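Local coordinates for protein lipase (Acinetobacter baumannii, PDB 4OPM) that is a putative lipase of the alpha/beta hydrolase fold that probably hydrolyses ester bonds of lipids such as triacylglycerols, at residues R62-L67 against Y71-P76; L166-K171 against N175-Q180; I239-Q244 against N254-L259; E270-G273 against E279-Q282. One frame throughout, in Å; residues are numbered along the deposited sequence.

Contact 1 of 4, residues R62-L67 against Y71-P76; sequences RVAHYL and YHVIIP
The single methyl of Ala64 points toward strand 72-76, with Ala64 CB lying 3.8 Å from Ile75 CD1 and 4.3 Å from Val73 CG1. Alanine suits this place because the helix can come close to the strand and leave the larger branched side chains to fill the interface from the other side. In Ile75 the CG1 branch lies beside the backbone N, at a chi1 of -34° that departs from a staggered value, and the extended second torsion carries CD1 to the alanine. Val73 uses both of its methyls. CG1, anti to the backbone N, turns to Ala64, whereas Val73 CG2 lies beside the N and meets Leu67 CB at 3.9 Å; the valine thus meets both Ala64 and Leu67.

These residues belong to a beta-alpha-beta unit of the alpha/beta hydrolase fold, in which short helix 61-64 connects the adjacent parallel strands 46-50 and 72-76. Branched aliphatic residues two apart on strand 72-76 present a common apolar face to that connection.

At the turn leading into the strand, Leu67 O accepts a weak hydrogen bond from Tyr71 N, 2.8 Å long but bent to 128° at the hydrogen. Leu67 O also lies at the edge of the Tyr71 ring, in its plane and 3.6 Å from Tyr71 CD2. Leu67 CD2 comes no nearer than 4.3 Å to Tyr71 CD2, a loose apolar touch. Leu47 of the neighbouring strand packs on both Leu67 and Tyr71, and Leu292 of helix 281-298 touches the tyrosine as well.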
loop_
_atom_site.group_PDB
_atom_site.type_symbol
_atom_site.label_atom_id
_atom_site.label_comp_id
_atom_site.label_asym_id
_atom_site.label_seq_id
_atom_site.Cartn_x
_atom_site.Cartn_y
_atom_site.Cartn_z
ATOM N N ARG A 62 -3.842 -9.197 6.918
ATOM C CA ARG A 62 -4.065 -9.088 8.380
ATOM C C ARG A 62 -5.075 -7.991 8.720
ATOM O O ARG A 62 -5.896 -8.172 9.617
ATOM C CB ARG A 62 -2.737 -8.836 9.114
ATOM C CG ARG A 62 -1.766 -9.974 8.951
ATOM C CD ARG A 62 -0.498 -9.766 9.735
ATOM N NE ARG A 62 0.440 -10.806 9.343
ATOM C CZ ARG A 62 1.078 -11.621 10.172
ATOM N NH1 ARG A 62 0.951 -11.478 11.485
ATOM N NH2 ARG A 62 1.870 -12.569 9.693
ATOM N N VAL A 63 -5.019 -6.867 7.999
ATOM C CA VAL A 63 -5.956 -5.763 8.189
ATOM C C VAL A 63 -7.297 -6.136 7.525
ATOM O O VAL A 63 -8.363 -5.961 8.136
ATOM C CB VAL A 63 -5.376 -4.432 7.626
ATOM C CG1 VAL A 63 -6.462 -3.371 7.451
ATOM C CG2 VAL A 63 -4.244 -3.907 8.515
ATOM N N ALA A 64 -7.250 -6.625 6.258
ATOM C CA ALA A 64 -8.469 -6.969 5.506
ATOM C C ALA A 64 -9.341 -7.972 6.273
ATOM O O ALA A 64 -10.562 -7.885 6.218
ATOM C CB ALA A 64 -8.119 -7.528 4.136
ATOM N N HIS A 65 -8.712 -8.896 7.019
ATOM C CA HIS A 65 -9.427 -9.891 7.839
ATOM C C HIS A 65 -10.539 -9.230 8.698
ATOM O O HIS A 65 -11.588 -9.832 8.900
ATOM C CB HIS A 65 -8.421 -10.613 8.748
ATOM C CG HIS A 65 -9.043 -11.494 9.787
ATOM N ND1 HIS A 65 -9.518 -12.749 9.474
ATOM C CD2 HIS A 65 -9.209 -11.277 11.116
ATOM C CE1 HIS A 65 -9.962 -13.262 10.611
ATOM N NE2 HIS A 65 -9.813 -12.404 11.624
ATOM N N TYR A 66 -10.300 -7.994 9.197
ATOM C CA TYR A 66 -11.252 -7.297 10.065
ATOM C C TYR A 66 -12.250 -6.424 9.305
ATOM O O TYR A 66 -13.135 -5.833 9.933
ATOM C CB TYR A 66 -10.482 -6.411 11.069
ATOM C CG TYR A 66 -9.633 -7.227 12.015
ATOM C CD1 TYR A 66 -10.186 -7.799 13.158
ATOM C CD2 TYR A 66 -8.291 -7.473 11.742
ATOM C CE1 TYR A 66 -9.428 -8.607 14.001
ATOM C CE2 TYR A 66 -7.520 -8.284 12.574
ATOM C CZ TYR A 66 -8.094 -8.844 13.707
ATOM O OH TYR A 66 -7.369 -9.644 14.550
ATOM N N LEU A 67 -12.105 -6.332 7.980
ATOM C CA LEU A 67 -12.926 -5.424 7.173
ATOM C C LEU A 67 -13.896 -6.139 6.239
ATOM O O LEU A 67 -14.880 -5.533 5.813
ATOM C CB LEU A 67 -11.997 -4.516 6.337
ATOM C CG LEU A 67 -11.059 -3.586 7.136
ATOM C CD1 LEU A 67 -10.019 -2.978 6.245
ATOM C CD2 LEU A 67 -11.840 -2.518 7.912
ATOM N N TYR A 71 -17.461 -4.582 5.112
ATOM C CA TYR A 71 -17.101 -3.802 3.931
ATOM C C TYR A 71 -16.849 -4.672 2.710
ATOM O O TYR A 71 -16.645 -5.878 2.842
ATOM C CB TYR A 71 -15.870 -2.916 4.215
ATOM C CG TYR A 71 -16.161 -1.878 5.276
ATOM C CD1 TYR A 71 -16.814 -0.689 4.952
ATOM C CD2 TYR A 71 -15.899 -2.133 6.620
ATOM C CE1 TYR A 71 -17.175 0.230 5.935
ATOM C CE2 TYR A 71 -16.250 -1.212 7.613
ATOM C CZ TYR A 71 -16.897 -0.038 7.260
ATOM O OH TYR A 71 -17.279 0.877 8.208
ATOM N N HIS A 72 -16.915 -4.054 1.517
ATOM C CA HIS A 72 -16.614 -4.697 0.236
ATOM C C HIS A 72 -15.159 -4.328 -0.090
ATOM O O HIS A 72 -14.874 -3.216 -0.531
ATOM C CB HIS A 72 -17.591 -4.275 -0.864
ATOM C CG HIS A 72 -17.320 -4.936 -2.182
ATOM N ND1 HIS A 72 -17.461 -4.254 -3.373
ATOM C CD2 HIS A 72 -16.921 -6.205 -2.450
ATOM C CE1 HIS A 72 -17.163 -5.123 -4.326
ATOM N NE2 HIS A 72 -16.839 -6.313 -3.819
ATOM N N VAL A 73 -14.249 -5.261 0.143
ATOM C CA VAL A 73 -12.813 -5.000 0.071
ATOM C C VAL A 73 -12.230 -5.428 -1.277
ATOM O O VAL A 73 -12.454 -6.552 -1.720
ATOM C CB VAL A 73 -12.103 -5.688 1.278
ATOM C CG1 VAL A 73 -10.600 -5.435 1.266
ATOM C CG2 VAL A 73 -12.709 -5.238 2.611
ATOM N N ILE A 74 -11.456 -4.520 -1.905
ATOM C CA ILE A 74 -10.774 -4.764 -3.191
ATOM C C ILE A 74 -9.287 -4.481 -2.997
ATOM O O ILE A 74 -8.924 -3.393 -2.544
ATOM C CB ILE A 74 -11.388 -3.913 -4.332
ATOM C CG1 ILE A 74 -12.893 -4.240 -4.543
ATOM C CG2 ILE A 74 -10.572 -4.043 -5.653
ATOM C CD1 ILE A 74 -13.181 -5.630 -5.206
ATOM N N ILE A 75 -8.430 -5.467 -3.306
ATOM C CA ILE A 75 -6.988 -5.319 -3.063
ATOM C C ILE A 75 -6.201 -5.757 -4.300
ATOM O O ILE A 75 -5.899 -6.937 -4.457
ATOM C CB ILE A 75 -6.497 -6.105 -1.806
ATOM C CG1 ILE A 75 -7.534 -6.157 -0.670
ATOM C CG2 ILE A 75 -5.116 -5.575 -1.333
ATOM C CD1 ILE A 75 -7.107 -7.055 0.532
ATOM N N PRO A 76 -5.802 -4.817 -5.149
ATOM C CA PRO A 76 -5.072 -5.217 -6.356
ATOM C C PRO A 76 -3.587 -5.415 -6.147
ATOM O O PRO A 76 -2.960 -4.764 -5.303
ATOM C CB PRO A 76 -5.304 -4.030 -7.310
ATOM C CG PRO A 76 -5.480 -2.840 -6.401
ATOM C CD PRO A 76 -6.096 -3.365 -5.125
#

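Contact 2 of 4, residues L166-K171 against N175-Q180; sequences LLVSKK and NYLLKQ
In Leu177 a first torsion of 178° swings CG away from the backbone N, and a chi2 of 66° then sends one methyl to Leu166 and the other to Val168. Leu166 answers with a chi1 of -59° and an extended second torsion, which carry its CD2 along to the helix. The contact lies in the helical insertion between strands 137-143 and 237-242, the place where alpha/beta hydrolases commonly carry a cap over the active site. Here an irregular segment, 166-171, folds back against helix 173-181, which begins two residues later.

Leu177 CD1 settles 3.4 Å from Leu166 O and 3.8 Å from Leu166 CB, so the leucine covers both the carbonyl and the root of the opposing side chain. The other methyl, Leu177 CD2, meets Val168 CG2 at 3.9 Å, the two side chains crossing at about a right angle; Val168 has two conformers, which makes this touch less certain. Branched aliphatic residues suit a site where a loop packs on a helix with no hydrogen bond joining the two segments. Met200 of helix 190-220 also touches Leu177. Asp173, in the first turn of the helix, ties the loop further through a salt bridge with Lys170 and a hydrogen bond from Ser169 N.

Near the surface, polyethylene glycol fragments, probably from the crystallisation liquor, lie by Leu166 and Tyr176. Leu166 CD2 approaches Tyr176 CE2 only loosely, at 4.3 Å, and packs more closely on the aliphatic part of Gln180, 3.7 Å from Gln180 CG.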
loop_
_atom_site.group_PDB
_atom_site.type_symbol
_atom_site.label_atom_id
_atom_site.label_comp_id
_atom_site.label_asym_id
_atom_site.label_seq_id
_atom_site.Cartn_x
_atom_site.Cartn_y
_atom_site.Cartn_z
ATOM N N LEU A 166 17.397 -1.033 -0.856
ATOM C CA LEU A 166 16.248 -1.764 -0.321
ATOM C C LEU A 166 15.712 -2.822 -1.304
ATOM O O LEU A 166 14.775 -3.557 -0.961
ATOM C CB LEU A 166 15.134 -0.769 0.062
ATOM C CG LEU A 166 15.498 0.298 1.113
ATOM C CD1 LEU A 166 14.320 1.198 1.393
ATOM C CD2 LEU A 166 16.024 -0.327 2.401
ATOM N N LEU A 167 16.307 -2.898 -2.509
ATOM C CA LEU A 167 15.935 -3.870 -3.543
ATOM C C LEU A 167 16.306 -5.285 -3.122
ATOM O O LEU A 167 17.416 -5.500 -2.627
ATOM C CB LEU A 167 16.658 -3.530 -4.853
ATOM C CG LEU A 167 15.911 -2.719 -5.896
ATOM C CD1 LEU A 167 15.320 -1.430 -5.335
ATOM C CD2 LEU A 167 16.814 -2.412 -7.055
ATOM N N VAL A 168 15.402 -6.249 -3.324
ATOM C CA VAL A 168 15.661 -7.657 -3.003
ATOM C C VAL A 168 16.040 -8.350 -4.324
ATOM O O VAL A 168 15.144 -8.640 -5.131
ATOM C CB VAL A 168 14.465 -8.339 -2.283
ATOM C CG1 VAL A 168 14.773 -9.807 -1.980
ATOM C CG2 VAL A 168 14.093 -7.590 -0.994
ATOM N N SER A 169 17.345 -8.565 -4.561
ATOM C CA SER A 169 17.865 -9.141 -5.804
ATOM C C SER A 169 18.637 -10.442 -5.580
ATOM O O SER A 169 18.884 -11.184 -6.541
ATOM C CB SER A 169 18.789 -8.134 -6.490
ATOM O OG SER A 169 18.258 -6.819 -6.479
ATOM N N LYS A 170 19.076 -10.694 -4.340
ATOM C CA LYS A 170 19.864 -11.892 -4.035
ATOM C C LYS A 170 19.520 -12.407 -2.636
ATOM O O LYS A 170 18.959 -11.654 -1.840
ATOM C CB LYS A 170 21.380 -11.594 -4.168
ATOM C CG LYS A 170 21.919 -10.575 -3.165
ATOM C CD LYS A 170 23.370 -10.203 -3.436
ATOM C CE LYS A 170 23.970 -9.391 -2.309
ATOM N NZ LYS A 170 23.364 -8.034 -2.197
ATOM N N LYS A 171 19.868 -13.675 -2.341
ATOM C CA LYS A 171 19.619 -14.292 -1.031
ATOM C C LYS A 171 20.245 -13.447 0.084
ATOM O O LYS A 171 21.377 -12.964 -0.055
ATOM C CB LYS A 171 20.149 -15.735 -0.983
ATOM C CG LYS A 171 19.264 -16.741 -1.711
ATOM C CD LYS A 171 19.852 -18.146 -1.665
ATOM C CE LYS A 171 19.111 -19.100 -2.571
ATOM N NZ LYS A 171 19.863 -20.366 -2.782
ATOM N N ASN A 175 16.068 -10.190 4.511
ATOM C CA ASN A 175 16.363 -9.938 5.923
ATOM C C ASN A 175 16.841 -8.495 6.132
ATOM O O ASN A 175 16.417 -7.846 7.096
ATOM C CB ASN A 175 17.393 -10.923 6.472
ATOM C CG ASN A 175 16.751 -12.133 7.114
ATOM O OD1 ASN A 175 17.025 -13.275 6.740
ATOM N ND2 ASN A 175 15.870 -11.914 8.090
ATOM N N TYR A 176 17.680 -7.981 5.205
ATOM C CA TYR A 176 18.160 -6.597 5.277
ATOM C C TYR A 176 16.974 -5.621 5.170
ATOM O O TYR A 176 16.858 -4.682 5.968
ATOM C CB TYR A 176 19.203 -6.305 4.172
ATOM C CG TYR A 176 19.696 -4.875 4.229
ATOM C CD1 TYR A 176 20.646 -4.481 5.169
ATOM C CD2 TYR A 176 19.142 -3.892 3.410
ATOM C CE1 TYR A 176 21.060 -3.154 5.268
ATOM C CE2 TYR A 176 19.555 -2.560 3.495
ATOM C CZ TYR A 176 20.509 -2.196 4.432
ATOM O OH TYR A 176 20.917 -0.892 4.537
ATOM N N LEU A 177 16.095 -5.851 4.181
ATOM C CA LEU A 177 14.914 -5.010 3.962
ATOM C C LEU A 177 14.024 -4.969 5.206
ATOM O O LEU A 177 13.626 -3.879 5.625
ATOM C CB LEU A 177 14.096 -5.493 2.749
ATOM C CG LEU A 177 12.810 -4.703 2.454
ATOM C CD1 LEU A 177 13.127 -3.270 2.039
ATOM C CD2 LEU A 177 11.979 -5.390 1.391
ATOM N N LEU A 178 13.745 -6.139 5.809
ATOM C CA LEU A 178 12.890 -6.220 7.004
ATOM C C LEU A 178 13.464 -5.400 8.157
ATOM O O LEU A 178 12.694 -4.772 8.892
ATOM C CB LEU A 178 12.681 -7.669 7.461
ATOM C CG LEU A 178 11.989 -8.608 6.466
ATOM C CD1 LEU A 178 12.086 -10.048 6.924
ATOM C CD2 LEU A 178 10.555 -8.249 6.283
ATOM N N LYS A 179 14.809 -5.378 8.289
ATOM C CA LYS A 179 15.502 -4.615 9.339
ATOM C C LYS A 179 15.319 -3.108 9.136
ATOM O O LYS A 179 15.417 -2.350 10.104
ATOM C CB LYS A 179 16.999 -4.963 9.393
ATOM C CG LYS A 179 17.258 -6.308 10.076
ATOM C CD LYS A 179 18.726 -6.730 9.994
ATOM C CE LYS A 179 19.065 -7.879 10.924
ATOM N NZ LYS A 179 18.528 -9.180 10.442
ATOM N N GLN A 180 15.067 -2.670 7.885
ATOM C CA GLN A 180 14.874 -1.243 7.620
ATOM C C GLN A 180 13.410 -0.840 7.652
ATOM O O GLN A 180 13.107 0.311 7.958
ATOM C CB GLN A 180 15.464 -0.820 6.243
ATOM C CG GLN A 180 16.880 -1.337 5.902
ATOM C CD GLN A 180 17.858 -1.384 7.052
ATOM O OE1 GLN A 180 18.456 -2.431 7.325
ATOM N NE2 GLN A 180 18.028 -0.280 7.768
#

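Contact 3 of 4, residues I239-Q244 against N254-L259; sequences ILWGKQ and NELKRL
A beta-alpha-beta unit of the alpha/beta hydrolase sheet, strand 237-242, helix 251-259 and strand 267-269, supplies this contact, in which the helix lies against the strand that precedes it. The short segments run nearly antiparallel, at 169°, with axes 9.5 Å apart at their closest, as the return leg of such a crossover requires.

Ile239 projects from the strand toward the helix and ends in CD1, which presses on the helix backbone: Ile239 CD1 lies 3.6 Å from Lys257 N and 3.9 Å from Leu256 CB. The methyl reaches that far because CG1 stands opposite the carbonyl carbon (chi1 -58°) and the chain beyond it is extended. An isoleucine suits this spot, being slim at the tip and beta-branched as strands readily accept. Lys257 offers only the base of its side chain, since the chain bends at chi2 and takes its amine away from the interface, so a residue at the border of the buried face can still end in a charge.

Two positions further on, Trp241 points its indole toward the helix and meets Leu256 at about a right angle. Its first torsion, -129°, departs from a staggered value, and NE1 is held by a hydrogen bond to Ile248 O, which restrains the ring's rotation. Trp241 also touches the residues of the probable Ser-His-Asp triad. Phe149 and Phe226 pack on Leu256 from other parts of the chain. Leu256 CD1 lies 3.6 Å from Trp241 CZ3 and 3.8 Å from Trp241 CH2.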
loop_
_atom_site.group_PDB
_atom_site.type_symbol
_atom_site.label_atom_id
_atom_site.label_comp_id
_atom_site.label_asym_id
_atom_site.label_seq_id
_atom_site.Cartn_x
_atom_site.Cartn_y
_atom_site.Cartn_z
ATOM N N ILE A 239 -4.567 9.520 9.134
ATOM C CA ILE A 239 -3.119 9.342 8.965
ATOM C C ILE A 239 -2.634 8.480 10.090
ATOM O O ILE A 239 -2.897 8.793 11.249
ATOM C CB ILE A 239 -2.365 10.714 8.939
ATOM C CG1 ILE A 239 -2.880 11.640 7.810
ATOM C CG2 ILE A 239 -0.827 10.542 8.865
ATOM C CD1 ILE A 239 -2.654 13.144 8.106
ATOM N N LEU A 240 -1.881 7.432 9.770
ATOM C CA LEU A 240 -1.319 6.560 10.800
ATOM C C LEU A 240 0.149 6.299 10.472
ATOM O O LEU A 240 0.499 6.073 9.319
ATOM C CB LEU A 240 -2.123 5.255 10.938
ATOM C CG LEU A 240 -1.757 4.366 12.125
ATOM C CD1 LEU A 240 -2.984 3.658 12.682
ATOM C CD2 LEU A 240 -0.682 3.344 11.736
ATOM N N TRP A 241 1.011 6.372 11.497
ATOM C CA TRP A 241 2.442 6.176 11.330
ATOM C C TRP A 241 3.020 5.266 12.384
ATOM O O TRP A 241 2.505 5.190 13.500
ATOM C CB TRP A 241 3.160 7.538 11.474
ATOM C CG TRP A 241 4.104 7.854 10.354
ATOM C CD1 TRP A 241 5.454 7.626 10.316
ATOM C CD2 TRP A 241 3.747 8.384 9.081
ATOM N NE1 TRP A 241 5.963 8.020 9.096
ATOM C CE2 TRP A 241 4.935 8.485 8.318
ATOM C CE3 TRP A 241 2.527 8.777 8.496
ATOM C CZ2 TRP A 241 4.941 9.000 7.014
ATOM C CZ3 TRP A 241 2.540 9.299 7.207
ATOM C CH2 TRP A 241 3.726 9.365 6.467
ATOM N N GLY A 242 4.160 4.680 12.056
ATOM C CA GLY A 242 4.964 3.969 13.031
ATOM C C GLY A 242 5.987 4.973 13.523
ATOM O O GLY A 242 6.681 5.598 12.713
ATOM N N LYS A 243 6.063 5.184 14.854
ATOM C CA LYS A 243 6.987 6.165 15.440
ATOM C C LYS A 243 8.443 5.896 15.009
ATOM O O LYS A 243 9.193 6.839 14.775
ATOM C CB LYS A 243 6.866 6.122 16.974
ATOM C CG LYS A 243 7.824 7.068 17.711
ATOM C CD LYS A 243 7.112 8.235 18.346
ATOM C CE LYS A 243 8.019 9.002 19.275
ATOM N NZ LYS A 243 7.268 9.564 20.428
ATOM N N GLN A 244 8.814 4.600 14.869
ATOM C CA GLN A 244 10.179 4.174 14.546
ATOM C C GLN A 244 10.454 4.051 13.041
ATOM O O GLN A 244 11.517 3.544 12.667
ATOM C CB GLN A 244 10.496 2.831 15.242
ATOM C CG GLN A 244 10.359 2.889 16.766
ATOM C CD GLN A 244 11.271 3.914 17.399
ATOM O OE1 GLN A 244 12.467 4.016 17.082
ATOM N NE2 GLN A 244 10.712 4.721 18.294
ATOM N N ASN A 254 2.739 14.934 10.603
ATOM C CA ASN A 254 2.223 16.267 10.954
ATOM C C ASN A 254 2.186 17.169 9.730
ATOM O O ASN A 254 1.271 17.969 9.606
ATOM C CB ASN A 254 3.025 16.923 12.082
ATOM C CG ASN A 254 2.719 16.349 13.441
ATOM O OD1 ASN A 254 3.602 16.232 14.298
ATOM N ND2 ASN A 254 1.468 15.943 13.669
ATOM N N GLU A 255 3.152 17.020 8.813
ATOM C CA GLU A 255 3.147 17.802 7.584
ATOM C C GLU A 255 1.907 17.426 6.726
ATOM O O GLU A 255 1.187 18.322 6.271
ATOM C CB GLU A 255 4.445 17.596 6.810
ATOM C CG GLU A 255 4.575 18.558 5.645
ATOM C CD GLU A 255 5.882 18.505 4.886
ATOM O OE1 GLU A 255 6.865 17.936 5.408
ATOM O OE2 GLU A 255 5.933 19.076 3.775
ATOM N N LEU A 256 1.609 16.109 6.580
ATOM C CA LEU A 256 0.423 15.655 5.843
ATOM C C LEU A 256 -0.852 16.221 6.471
ATOM O O LEU A 256 -1.723 16.695 5.739
ATOM C CB LEU A 256 0.338 14.117 5.774
ATOM C CG LEU A 256 1.219 13.427 4.749
ATOM C CD1 LEU A 256 1.285 11.919 5.023
ATOM C CD2 LEU A 256 0.732 13.696 3.301
ATOM N N LYS A 257 -0.922 16.238 7.821
ATOM C CA LYS A 257 -2.040 16.798 8.569
ATOM C C LYS A 257 -2.213 18.291 8.213
ATOM O O LYS A 257 -3.331 18.713 7.940
ATOM C CB LYS A 257 -1.834 16.607 10.093
ATOM C CG LYS A 257 -2.775 17.432 11.005
ATOM C CD LYS A 257 -4.210 16.950 10.921
ATOM C CE LYS A 257 -5.113 17.598 11.936
ATOM N NZ LYS A 257 -5.528 18.956 11.508
ATOM N N ARG A 258 -1.108 19.061 8.171
ATOM C CA ARG A 258 -1.146 20.487 7.837
ATOM C C ARG A 258 -1.586 20.724 6.384
ATOM O O ARG A 258 -2.283 21.696 6.108
ATOM C CB ARG A 258 0.233 21.130 8.061
ATOM C CG ARG A 258 0.648 21.245 9.532
ATOM C CD ARG A 258 1.858 22.152 9.733
ATOM N NE ARG A 258 3.082 21.660 9.086
ATOM C CZ ARG A 258 3.936 20.794 9.632
ATOM N NH1 ARG A 258 3.700 20.289 10.840
ATOM N NH2 ARG A 258 5.025 20.419 8.972
ATOM N N LEU A 259 -1.191 19.822 5.461
ATOM C CA LEU A 259 -1.460 19.952 4.032
ATOM C C LEU A 259 -2.875 19.543 3.621
ATOM O O LEU A 259 -3.392 20.065 2.625
ATOM C CB LEU A 259 -0.440 19.130 3.220
ATOM C CG LEU A 259 1.003 19.679 3.175
ATOM C CD1 LEU A 259 1.945 18.665 2.542
ATOM C CD2 LEU A 259 1.087 21.017 2.410
#

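Contact 4 of 4, residues E270-G273 against E279-Q282; sequences ENVG and EAEQ
Glu279 stretches out toward Gly273 and grips the loop that follows strand 267-269. Its CG stands opposite the carbonyl carbon (chi1 -62°), and from there the chain runs straight (chi2 176°) to the glycine. In this alpha/beta hydrolase that loop leads to His274, the probable histidine of the Ser-His-Asp triad. Gly273 N donates to Glu279 OE1 over 2.8 Å in a nearly straight bond of 168°, arriving on the syn side of the carboxylate, somewhat out of its plane. The buried acid is well satisfied: OE1 also takes Phe183 N and Asn184 N, and OE2 takes Met275 N. So many backbone N-H groups would stabilise the negative charge. Having no beta carbon, Gly273 allows the carboxylate to lie close along its backbone, with Glu279 OE2 3.3 Å from Gly273 C.

The side chains of Val272 and Glu279 run alongside one another, pointing opposite ways. Val272 CG1, anti to the backbone N, rests 3.9 Å from Glu279 OE1 and sets an apolar methyl beside the acid. Ala280 stands at the N-cap of helix 281-298, directly after helix 276-279. A small residue fits this kink between the two helices, where its methyl meets the second branch of the valine, Val272 CG2 to Ala280 CB 3.9 Å.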
loop_
_atom_site.group_PDB
_atom_site.type_symbol
_atom_site.label_atom_id
_atom_site.label_comp_id
_atom_site.label_asym_id
_atom_site.label_seq_id
_atom_site.Cartn_x
_atom_site.Cartn_y
_atom_site.Cartn_z
ATOM N N GLU A 270 3.633 3.688 18.889
ATOM C CA GLU A 270 4.953 3.476 19.488
ATOM C C GLU A 270 5.450 2.064 19.132
ATOM O O GLU A 270 4.630 1.151 18.966
ATOM C CB GLU A 270 4.874 3.621 21.025
ATOM C CG GLU A 270 4.582 5.034 21.509
ATOM C CD GLU A 270 5.620 6.089 21.176
ATOM O OE1 GLU A 270 6.835 5.787 21.240
ATOM O OE2 GLU A 270 5.209 7.228 20.855
ATOM N N ASN A 271 6.779 1.882 19.021
ATOM C CA ASN A 271 7.424 0.583 18.778
ATOM C C ASN A 271 6.935 -0.096 17.487
ATOM O O ASN A 271 6.845 -1.318 17.420
ATOM C CB ASN A 271 7.229 -0.356 19.986
ATOM C CG ASN A 271 7.849 0.222 21.237
ATOM O OD1 ASN A 271 8.986 0.691 21.228
ATOM N ND2 ASN A 271 7.063 0.322 22.295
ATOM N N VAL A 272 6.654 0.716 16.467
ATOM C CA VAL A 272 6.210 0.251 15.151
ATOM C C VAL A 272 7.020 1.027 14.107
ATOM O O VAL A 272 7.275 2.217 14.302
ATOM C CB VAL A 272 4.669 0.434 14.981
ATOM C CG1 VAL A 272 4.236 0.211 13.530
ATOM C CG2 VAL A 272 3.897 -0.505 15.914
ATOM N N GLY A 273 7.425 0.344 13.032
ATOM C CA GLY A 273 8.205 0.933 11.951
ATOM C C GLY A 273 7.350 1.375 10.779
ATOM O O GLY A 273 6.211 1.827 10.948
ATOM N N GLU A 279 2.847 -5.005 11.248
ATOM C CA GLU A 279 3.453 -4.972 12.595
ATOM C C GLU A 279 2.424 -4.796 13.726
ATOM O O GLU A 279 2.724 -5.135 14.876
ATOM C CB GLU A 279 4.445 -3.807 12.700
ATOM C CG GLU A 279 5.639 -3.873 11.756
ATOM C CD GLU A 279 6.516 -2.634 11.852
ATOM O OE1 GLU A 279 7.112 -2.409 12.932
ATOM O OE2 GLU A 279 6.559 -1.856 10.868
ATOM N N ALA A 280 1.264 -4.193 13.428
ATOM C CA ALA A 280 0.268 -3.847 14.461
ATOM C C ALA A 280 -1.146 -3.764 13.870
ATOM O O ALA A 280 -1.850 -2.770 14.088
ATOM C CB ALA A 280 0.660 -2.506 15.089
ATOM N N GLU A 281 -1.585 -4.822 13.145
ATOM C CA GLU A 281 -2.884 -4.772 12.442
ATOM C C GLU A 281 -4.082 -4.519 13.375
ATOM O O GLU A 281 -5.027 -3.840 12.961
ATOM C CB GLU A 281 -3.130 -6.021 11.576
ATOM C CG GLU A 281 -3.468 -7.285 12.371
ATOM C CD GLU A 281 -2.315 -8.031 13.015
ATOM O OE1 GLU A 281 -1.183 -7.499 13.052
ATOM O OE2 GLU A 281 -2.549 -9.171 13.478
ATOM N N GLN A 282 -4.053 -5.034 14.626
ATOM C CA GLN A 282 -5.197 -4.825 15.523
ATOM C C GLN A 282 -5.278 -3.355 15.960
ATOM O O GLN A 282 -6.378 -2.807 16.093
ATOM C CB GLN A 282 -5.117 -5.769 16.726
ATOM C CG GLN A 282 -5.206 -7.248 16.311
ATOM C CD GLN A 282 -4.634 -8.183 17.357
ATOM O OE1 GLN A 282 -4.611 -7.879 18.553
ATOM N NE2 GLN A 282 -4.185 -9.362 16.918
#

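Overall arrangement
The four contacts follow one another along the chain without interleaving. Contacts 1 and 3 both reach the same mixed sheet, through strands 72-76 and 237-242, with centres about 23 Å apart. Contact 2 lies in the helical insertion before contact 3, its centre about 25 Å from that of contact 3, and does not touch the others. Contact 4 bridges its neighbours. Lys243 NZ forms a salt bridge with Glu270 OE2 and Gln244 N probably bonds to Val272 O, while Glu281 and Gln282 pack on Arg62, Val63 and Tyr66 of contact 1. The loops carrying the probable aspartate and histidine of the triad are joined to each other, and the start of helix 281-298 leads from them to helix 61-64 and the chain just after it.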